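Local coordinates for protein transcriptional regulator (Streptococcus thermophilus, PDB 6QER) that probably regulates transcription, as a helix-turn-helix protein with a ComR-type tetratricopeptide domain, the architecture of peptide-responsive competence regulators, at residues D76-M81 with E109-I114; N83-F88 with L101-E106. One frame throughout, in Å; residues are numbered along the deposited sequence.

Interaction 1: D76-M81 with E109-I114; sequences DEYYEM and EKFFDI
Glu77 passes Phe111 CZ on its way to Lys110. Its CB lies 3.9 Å from Phe111 CZ, and CG follows at 4.2 Å from the same atom. With CG anti to the backbone N (chi1 -171°) and the chain extended beyond it, the carboxylate is carried past the ring, its plane nearly perpendicular to it. OE2 stays near Phe111 CZ, while OE1 accepts a hydrogen bond from Lys110 NZ on its syn side, 26° out of the carboxylate plane, as part of a salt bridge. At 2.5 Å from Glu77 OE1 to Lys110 NZ this bond is short, and its exact length is doubtful.

Lys110 CB sits above the rim on one face of Phe111; on the opposite face Tyr78 CB lies over the centre, a CH-pi contact 3.8 Å from the ring centroid. The Tyr78 ring presents its edge to that face in a T-shaped pair, with planes at 73°, and its hydroxyl bonds to Glu119 on helix 117-128. Met81 SD lies at the Phe111 edge, 4.1 Å from CE2, a Met-aromatic contact. Within the ComR tetratricopeptide region, the contact therefore pairs a buried aromatic core, joining the start of helix 76-86 to the end of antiparallel helix 100-111, with a charged link at its margin, where the opposite charges probably stabilise each other's ionised form.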
ATOM      1  N   ASP A  76     -14.127   7.061  13.797  1.00 27.90           N
ATOM      2  CA  ASP A  76     -14.274   5.722  13.240  1.00 27.83           C
ATOM      3  C   ASP A  76     -14.839   5.660  11.805  1.00 25.96           C
ATOM      4  O   ASP A  76     -14.480   4.782  11.016  1.00 28.10           O
ATOM      5  CB  ASP A  76     -15.173   4.923  14.170  1.00 28.45           C
ATOM      6  CG  ASP A  76     -14.477   4.539  15.447  1.00 35.49           C
ATOM      7  OD1 ASP A  76     -13.497   5.213  15.801  1.00 30.93           O
ATOM      8  OD2 ASP A  76     -14.922   3.586  16.115  1.00 39.68           O
ATOM      9  N   GLU A  77     -15.671   6.626  11.460  1.00 25.23           N
ATOM     10  CA  GLU A  77     -16.277   6.665  10.159  1.00 24.15           C
ATOM     11  C   GLU A  77     -15.223   6.733   9.055  1.00 22.58           C
ATOM     12  O   GLU A  77     -15.416   6.175   7.993  1.00 28.61           O
ATOM     13  CB  GLU A  77     -17.261   7.831  10.053  1.00 25.87           C
ATOM     14  CG  GLU A  77     -18.097   7.796   8.793  1.00 24.03           C
ATOM     15  CD  GLU A  77     -19.024   8.978   8.621  1.00 25.27           C
ATOM     16  OE1 GLU A  77     -19.676   9.044   7.563  1.00 30.18           O
ATOM     17  OE2 GLU A  77     -19.091   9.862   9.504  1.00 30.58           O
ATOM     18  N   TYR A  78     -14.129   7.439   9.297  1.00 24.59           N
ATOM     19  CA  TYR A  78     -13.053   7.547   8.312  1.00 23.71           C
ATOM     20  C   TYR A  78     -12.408   6.196   8.047  1.00 22.88           C
ATOM     21  O   TYR A  78     -12.167   5.832   6.918  1.00 24.84           O
ATOM     22  CB  TYR A  78     -11.977   8.535   8.745  1.00 27.15           C
ATOM     23  CG  TYR A  78     -10.707   8.359   7.946  1.00 23.03           C
ATOM     24  CD1 TYR A  78     -10.586   8.883   6.672  1.00 23.03           C
ATOM     25  CD2 TYR A  78      -9.659   7.615   8.444  1.00 21.97           C
ATOM     26  CE1 TYR A  78      -9.436   8.684   5.934  1.00 20.96           C
ATOM     27  CE2 TYR A  78      -8.541   7.424   7.735  1.00 21.22           C
ATOM     28  CZ  TYR A  78      -8.416   7.952   6.480  1.00 20.96           C
ATOM     29  OH  TYR A  78      -7.256   7.744   5.795  1.00 23.31           O
ATOM     30  N   TYR A  79     -12.138   5.462   9.109  1.00 23.79           N
ATOM     31  CA  TYR A  79     -11.516   4.166   8.977  1.00 22.65           C
ATOM     32  C   TYR A  79     -12.447   3.180   8.283  1.00 23.70           C
ATOM     33  O   TYR A  79     -11.988   2.303   7.560  1.00 34.12           O
ATOM     34  CB  TYR A  79     -11.062   3.656  10.346  1.00 23.79           C
ATOM     35  CG  TYR A  79      -9.917   4.457  10.909  1.00 23.38           C
ATOM     36  CD1 TYR A  79      -8.682   4.476  10.283  1.00 24.61           C
ATOM     37  CD2 TYR A  79     -10.073   5.218  12.055  1.00 25.84           C
ATOM     38  CE1 TYR A  79      -7.625   5.208  10.796  1.00 25.33           C
ATOM     39  CE2 TYR A  79      -9.029   5.957  12.568  1.00 27.71           C
ATOM     40  CZ  TYR A  79      -7.816   5.950  11.933  1.00 27.17           C
ATOM     41  OH  TYR A  79      -6.799   6.687  12.443  1.00 34.46           O
ATOM     42  N   GLU A  80     -13.749   3.343   8.488  1.00 24.95           N
ATOM     43  CA  GLU A  80     -14.750   2.542   7.795  1.00 22.65           C
ATOM     44  C   GLU A  80     -14.784   2.878   6.317  1.00 24.56           C
ATOM     45  O   GLU A  80     -14.933   1.982   5.480  1.00 28.06           O
ATOM     46  CB  GLU A  80     -16.144   2.747   8.381  1.00 24.52           C
ATOM     47  CG  GLU A  80     -16.349   2.167   9.750  1.00 27.97           C
ATOM     48  CD  GLU A  80     -17.592   2.715  10.458  1.00 35.43           C
ATOM     49  OE1 GLU A  80     -17.804   2.355  11.633  1.00 37.02           O
ATOM     50  OE2 GLU A  80     -18.331   3.526   9.860  1.00 36.03           O
ATOM     51  N   MET A  81     -14.674   4.158   5.978  1.00 23.52           N
ATOM     52  CA  MET A  81     -14.679   4.506   4.565  1.00 24.03           C
ATOM     53  C   MET A  81     -13.386   4.062   3.842  1.00 22.68           C
ATOM     54  O   MET A  81     -13.421   3.687   2.679  1.00 25.29           O
ATOM     55  CB  MET A  81     -14.939   5.990   4.363  1.00 25.38           C
ATOM     56  CG  MET A  81     -16.301   6.396   4.860  1.00 21.63           C
ATOM     57  SD  MET A  81     -16.695   8.135   4.704  1.00 33.51           S
ATOM     58  CE  MET A  81     -16.824   8.318   2.955  1.00 25.25           C
ATOM     59  N   GLU A 109     -14.282  15.720   2.001  1.00 29.71           N
ATOM     60  CA  GLU A 109     -15.243  16.704   2.460  1.00 30.59           C
ATOM     61  C   GLU A 109     -15.488  16.534   3.943  1.00 29.83           C
ATOM     62  O   GLU A 109     -15.698  17.496   4.646  1.00 32.41           O
ATOM     63  CB  GLU A 109     -16.566  16.545   1.703  1.00 36.73           C
ATOM     64  CG  GLU A 109     -16.485  16.845   0.205  1.00 41.01           C
ATOM     65  CD  GLU A 109     -17.774  16.510  -0.563  1.00 50.71           C
ATOM     66  OE1 GLU A 109     -18.545  15.602  -0.163  1.00 45.90           O
ATOM     67  OE2 GLU A 109     -18.002  17.138  -1.605  1.00 54.71           O
ATOM     68  N   LYS A 110     -15.438  15.308   4.430  1.00 31.74           N
ATOM     69  CA  LYS A 110     -15.642  15.111   5.851  1.00 28.12           C
ATOM     70  C   LYS A 110     -14.382  15.185   6.713  1.00 28.62           C
ATOM     71  O   LYS A 110     -14.441  15.576   7.865  1.00 31.24           O
ATOM     72  CB  LYS A 110     -16.318  13.770   6.106  1.00 29.11           C
ATOM     73  CG  LYS A 110     -17.778  13.719   5.761  1.00 29.95           C
ATOM     74  CD  LYS A 110     -18.297  12.287   5.807  1.00 30.37           C
ATOM     75  CE  LYS A 110     -19.803  12.239   5.646  1.00 29.06           C
ATOM     76  NZ  LYS A 110     -20.346  10.900   5.980  1.00 35.58           N
ATOM     77  N   PHE A 111     -13.247  14.761   6.189  1.00 29.50           N
ATOM     78  CA  PHE A 111     -12.145  14.563   7.082  1.00 26.20           C
ATOM     79  C   PHE A 111     -10.822  15.197   6.713  1.00 27.36           C
ATOM     80  O   PHE A 111      -9.880  15.021   7.441  1.00 29.50           O
ATOM     81  CB  PHE A 111     -11.910  13.072   7.222  1.00 24.77           C
ATOM     82  CG  PHE A 111     -13.092  12.316   7.710  1.00 24.64           C
ATOM     83  CD1 PHE A 111     -13.505  12.404   9.000  1.00 26.47           C
ATOM     84  CD2 PHE A 111     -13.771  11.471   6.856  1.00 27.11           C
ATOM     85  CE1 PHE A 111     -14.596  11.684   9.437  1.00 27.25           C
ATOM     86  CE2 PHE A 111     -14.835  10.752   7.287  1.00 26.72           C
ATOM     87  CZ  PHE A 111     -15.250  10.858   8.582  1.00 27.36           C
ATOM     88  N   PHE A 112     -10.749  15.946   5.623  1.00 25.51           N
ATOM     89  CA  PHE A 112      -9.467  16.446   5.153  1.00 23.95           C
ATOM     90  C   PHE A 112      -8.650  17.211   6.195  1.00 28.17           C
ATOM     91  O   PHE A 112      -7.475  16.927   6.384  1.00 32.93           O
ATOM     92  CB  PHE A 112      -9.660  17.335   3.943  1.00 25.82           C
ATOM     93  CG  PHE A 112      -8.382  17.877   3.386  1.00 25.92           C
ATOM     94  CD1 PHE A 112      -7.535  17.079   2.651  1.00 30.50           C
ATOM     95  CD2 PHE A 112      -8.027  19.193   3.597  1.00 28.79           C
ATOM     96  CE1 PHE A 112      -6.354  17.573   2.138  1.00 30.35           C
ATOM     97  CE2 PHE A 112      -6.864  19.700   3.083  1.00 30.77           C
ATOM     98  CZ  PHE A 112      -6.014  18.884   2.353  1.00 31.73           C
ATOM     99  N   ASP A 113      -9.295  18.119   6.912  1.00 29.14           N
ATOM    100  CA  ASP A 113      -8.626  18.996   7.863  1.00 32.71           C
ATOM    101  C   ASP A 113      -8.017  18.249   9.021  1.00 29.67           C
ATOM    102  O   ASP A 113      -7.214  18.805   9.735  1.00 35.41           O
ATOM    103  CB  ASP A 113      -9.599  20.036   8.413  1.00 29.75           C
ATOM    104  CG  ASP A 113      -9.975  21.076   7.403  1.00 32.01           C
ATOM    105  OD1 ASP A 113      -9.184  21.351   6.492  1.00 31.34           O
ATOM    106  OD2 ASP A 113     -11.103  21.590   7.493  1.00 36.32           O
ATOM    107  N   ILE A 114      -8.370  16.990   9.201  1.00 30.50           N
ATOM    108  CA  ILE A 114      -7.812  16.238  10.305  1.00 27.71           C
ATOM    109  C   ILE A 114      -7.042  15.006   9.863  1.00 27.43           C
ATOM    110  O   ILE A 114      -6.791  14.128  10.657  1.00 30.04           O
ATOM    111  CB  ILE A 114      -8.883  15.753  11.265  1.00 30.43           C
ATOM    112  CG1 ILE A 114      -9.946  14.969  10.511  1.00 32.85           C
ATOM    113  CG2 ILE A 114      -9.498  16.900  12.017  1.00 33.76           C
ATOM    114  CD1 ILE A 114     -10.660  14.010  11.387  1.00 36.37           C
TER

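Interaction 2: N83-F88 with L101-E106; sequences NRLIKF and LTLIEE
Leu85 and Leu103 mark the closest backbone approach, 7.3 Å between their CA atoms, where helices 76-86 and 100-111 run antiparallel. Leu103 points toward the other helix and, with CG beside its backbone N (chi1 -71°), sets both methyls against Arg84. CD1 lies over one face of the guanidinium, 3.7 Å from Arg84 NE, and CD2 comes within 3.8 Å of Arg84 NH2. The extended arginine chain crosses the leucine at about a right angle, and its methylenes share the packing: Arg84 CD is 3.8 Å from Leu103 CD1. That same methyl also meets the edge of the Phe88 ring, 4.0 Å from CE2, just past the helix end.

Leu85 turns to Ile104 instead. Its CD2 packs 3.7 Å from Ile104 CG1 and also touches Leu103 CB, while CD1 flanks the isoleucine chain. No hydrogen bond crosses; the contact is packing alone, apolar apart from the guanidinium lying against Leu103. Arg84 and Leu103 also touch Lys98, Ile104 touches Glu127 of helix 117-128, and Ile86 packs on that helix and on helix 200-220, placing this helical hairpin against other helices of the ComR-type tetratricopeptide domain.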
ATOM      1  N   ASN A  83     -11.551   1.459   4.769  1.00 24.37           N
ATOM      2  CA  ASN A  83     -11.698   0.032   4.659  1.00 20.68           C
ATOM      3  C   ASN A  83     -12.561  -0.349   3.474  1.00 22.59           C
ATOM      4  O   ASN A  83     -12.246  -1.284   2.739  1.00 28.21           O
ATOM      5  CB  ASN A  83     -12.281  -0.547   5.936  1.00 22.96           C
ATOM      6  CG  ASN A  83     -11.282  -0.544   7.078  1.00 22.65           C
ATOM      7  OD1 ASN A  83     -10.101  -0.377   6.868  1.00 27.54           O
ATOM      8  ND2 ASN A  83     -11.752  -0.767   8.276  1.00 22.50           N
ATOM      9  N   ARG A  84     -13.646   0.383   3.278  1.00 21.86           N
ATOM     10  CA  ARG A  84     -14.493   0.123   2.146  1.00 19.78           C
ATOM     11  C   ARG A  84     -13.765   0.431   0.837  1.00 23.81           C
ATOM     12  O   ARG A  84     -13.990  -0.239  -0.139  1.00 26.77           O
ATOM     13  CB  ARG A  84     -15.783   0.918   2.254  1.00 23.06           C
ATOM     14  CG  ARG A  84     -16.673   0.815   1.087  1.00 23.16           C
ATOM     15  CD  ARG A  84     -17.964   1.516   1.319  1.00 23.97           C
ATOM     16  NE  ARG A  84     -18.859   1.392   0.177  1.00 26.32           N
ATOM     17  CZ  ARG A  84     -20.013   2.029   0.068  1.00 25.97           C
ATOM     18  NH1 ARG A  84     -20.787   1.847  -0.986  1.00 26.25           N
ATOM     19  NH2 ARG A  84     -20.389   2.850   1.016  1.00 24.25           N
ATOM     20  N   LEU A  85     -12.926   1.459   0.804  1.00 25.82           N
ATOM     21  CA  LEU A  85     -12.149   1.756  -0.395  1.00 21.98           C
ATOM     22  C   LEU A  85     -11.182   0.624  -0.717  1.00 27.07           C
ATOM     23  O   LEU A  85     -10.970   0.282  -1.863  1.00 28.52           O
ATOM     24  CB  LEU A  85     -11.377   3.055  -0.261  1.00 23.73           C
ATOM     25  CG  LEU A  85     -12.093   4.361  -0.589  1.00 25.00           C
ATOM     26  CD1 LEU A  85     -11.394   5.556   0.070  1.00 22.69           C
ATOM     27  CD2 LEU A  85     -12.142   4.562  -2.056  1.00 28.38           C
ATOM     28  N   ILE A  86     -10.561   0.081   0.314  1.00 21.84           N
ATOM     29  CA  ILE A  86      -9.579  -0.938   0.124  1.00 20.58           C
ATOM     30  C   ILE A  86     -10.249  -2.229  -0.376  1.00 23.22           C
ATOM     31  O   ILE A  86      -9.730  -2.909  -1.250  1.00 26.42           O
ATOM     32  CB  ILE A  86      -8.798  -1.166   1.425  1.00 22.33           C
ATOM     33  CG1 ILE A  86      -7.870   0.023   1.669  1.00 20.67           C
ATOM     34  CG2 ILE A  86      -8.001  -2.449   1.348  1.00 23.12           C
ATOM     35  CD1 ILE A  86      -7.230   0.045   3.005  1.00 21.14           C
ATOM     36  N   LYS A  87     -11.401  -2.555   0.192  1.00 29.44           N
ATOM     37  CA  LYS A  87     -12.128  -3.759  -0.157  1.00 21.75           C
ATOM     38  C   LYS A  87     -12.957  -3.561  -1.394  1.00 23.03           C
ATOM     39  O   LYS A  87     -13.660  -4.442  -1.765  1.00 24.08           O
ATOM     40  CB  LYS A  87     -13.016  -4.227   0.981  1.00 21.48           C
ATOM     41  CG  LYS A  87     -12.233  -4.720   2.137  1.00 25.77           C
ATOM     42  CD  LYS A  87     -13.011  -5.575   3.088  1.00 28.05           C
ATOM     43  CE  LYS A  87     -14.056  -4.836   3.838  1.00 30.93           C
ATOM     44  NZ  LYS A  87     -14.675  -5.782   4.797  1.00 36.65           N
ATOM     45  N   PHE A  88     -12.841  -2.418  -2.039  1.00 23.62           N
ATOM     46  CA  PHE A  88     -13.644  -2.134  -3.196  1.00 22.08           C
ATOM     47  C   PHE A  88     -13.567  -3.199  -4.302  1.00 28.59           C
ATOM     48  O   PHE A  88     -12.516  -3.473  -4.868  1.00 31.46           O
ATOM     49  CB  PHE A  88     -13.304  -0.777  -3.765  1.00 22.33           C
ATOM     50  CG  PHE A  88     -14.467  -0.122  -4.442  1.00 23.57           C
ATOM     51  CD1 PHE A  88     -14.759  -0.364  -5.772  1.00 23.31           C
ATOM     52  CD2 PHE A  88     -15.320   0.704  -3.706  1.00 23.76           C
ATOM     53  CE1 PHE A  88     -15.849   0.213  -6.378  1.00 22.35           C
ATOM     54  CE2 PHE A  88     -16.424   1.297  -4.308  1.00 27.47           C
ATOM     55  CZ  PHE A  88     -16.691   1.038  -5.660  1.00 25.09           C
ATOM     56  N   LEU A 101     -14.820   7.079  -6.604  1.00 28.15           N
ATOM     57  CA  LEU A 101     -14.725   8.513  -6.751  1.00 26.15           C
ATOM     58  C   LEU A 101     -15.573   9.241  -5.724  1.00 25.39           C
ATOM     59  O   LEU A 101     -15.118  10.192  -5.084  1.00 30.32           O
ATOM     60  CB  LEU A 101     -15.157   8.904  -8.158  1.00 24.95           C
ATOM     61  CG  LEU A 101     -15.412  10.360  -8.501  1.00 26.28           C
ATOM     62  CD1 LEU A 101     -14.150  11.157  -8.407  1.00 29.94           C
ATOM     63  CD2 LEU A 101     -15.985  10.455  -9.888  1.00 28.60           C
ATOM     64  N   THR A 102     -16.789   8.758  -5.530  1.00 25.79           N
ATOM     65  CA  THR A 102     -17.691   9.384  -4.592  1.00 22.97           C
ATOM     66  C   THR A 102     -17.201   9.219  -3.164  1.00 26.87           C
ATOM     67  O   THR A 102     -17.224  10.172  -2.399  1.00 33.97           O
ATOM     68  CB  THR A 102     -19.147   8.831  -4.743  1.00 26.39           C
ATOM     69  OG1 THR A 102     -19.708   9.321  -5.961  1.00 20.93           O
ATOM     70  CG2 THR A 102     -20.060   9.272  -3.583  1.00 21.31           C
ATOM     71  N   LEU A 103     -16.738   8.023  -2.820  1.00 26.28           N
ATOM     72  CA  LEU A 103     -16.227   7.770  -1.487  1.00 23.46           C
ATOM     73  C   LEU A 103     -15.005   8.610  -1.154  1.00 25.92           C
ATOM     74  O   LEU A 103     -14.840   9.015  -0.033  1.00 28.64           O
ATOM     75  CB  LEU A 103     -15.880   6.310  -1.313  1.00 23.97           C
ATOM     76  CG  LEU A 103     -17.035   5.326  -1.236  1.00 28.19           C
ATOM     77  CD1 LEU A 103     -16.493   3.890  -1.236  1.00 25.06           C
ATOM     78  CD2 LEU A 103     -17.861   5.557  -0.018  1.00 23.10           C
ATOM     79  N   ILE A 104     -14.129   8.808  -2.124  1.00 26.15           N
ATOM     80  CA  ILE A 104     -12.940   9.614  -1.942  1.00 26.23           C
ATOM     81  C   ILE A 104     -13.306  11.087  -1.746  1.00 27.36           C
ATOM     82  O   ILE A 104     -12.804  11.744  -0.832  1.00 28.84           O
ATOM     83  CB  ILE A 104     -11.964   9.426  -3.106  1.00 26.36           C
ATOM     84  CG1 ILE A 104     -11.348   8.042  -2.990  1.00 29.08           C
ATOM     85  CG2 ILE A 104     -10.888  10.467  -3.062  1.00 30.38           C
ATOM     86  CD1 ILE A 104     -10.459   7.644  -4.125  1.00 28.48           C
ATOM     87  N   GLU A 105     -14.165  11.616  -2.609  1.00 29.43           N
ATOM     88  CA  GLU A 105     -14.594  13.006  -2.389  1.00 30.71           C
ATOM     89  C   GLU A 105     -15.278  13.178  -1.020  1.00 30.23           C
ATOM     90  O   GLU A 105     -15.049  14.166  -0.342  1.00 38.49           O
ATOM     91  CB  GLU A 105     -15.509  13.486  -3.515  1.00 29.40           C
ATOM     92  CG  GLU A 105     -14.866  13.298  -4.856  1.00 29.05           C
ATOM     93  CD  GLU A 105     -15.551  14.030  -5.968  1.00 34.39           C
ATOM     94  OE1 GLU A 105     -16.665  13.658  -6.348  1.00 30.99           O
ATOM     95  OE2 GLU A 105     -14.953  14.976  -6.483  1.00 38.68           O
ATOM     96  N   GLU A 106     -16.065  12.191  -0.612  1.00 29.65           N
ATOM     97  CA  GLU A 106     -16.788  12.209   0.653  1.00 27.07           C
ATOM     98  C   GLU A 106     -15.780  12.151   1.826  1.00 30.14           C
ATOM     99  O   GLU A 106     -15.950  12.859   2.829  1.00 36.31           O
ATOM    100  CB  GLU A 106     -17.855  11.095   0.649  1.00 28.86           C
ATOM    101  CG  GLU A 106     -18.733  10.934   1.854  1.00 29.67           C
ATOM    102  CD  GLU A 106     -19.894   9.958   1.613  1.00 34.09           C
ATOM    103  OE1 GLU A 106     -20.513  10.027   0.522  1.00 32.60           O
ATOM    104  OE2 GLU A 106     -20.197   9.128   2.504  1.00 33.68           O
TER

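From the N terminus, the chain passes through the helix-turn-helix region and enters helix 76-86, whose first turns supply residues 76-81 and whose last turn and the two residues after it supply 83-88. A connection with little helix leads to helix 100-111, which runs back alongside. Interaction 2 closes the shorter loop, between 88 and 101, and interaction 1 the longer one, between 81 and 109, so interaction 2 lies within interaction 1 and they do not cross. Interaction 2 is at the turn end and interaction 1 at the open end of one antiparallel helix pair, their centres about 11 Å apart. Met81 bridges them, its CE packing 3.4 Å from Glu106 CG and also near the Leu103 carbonyl oxygen.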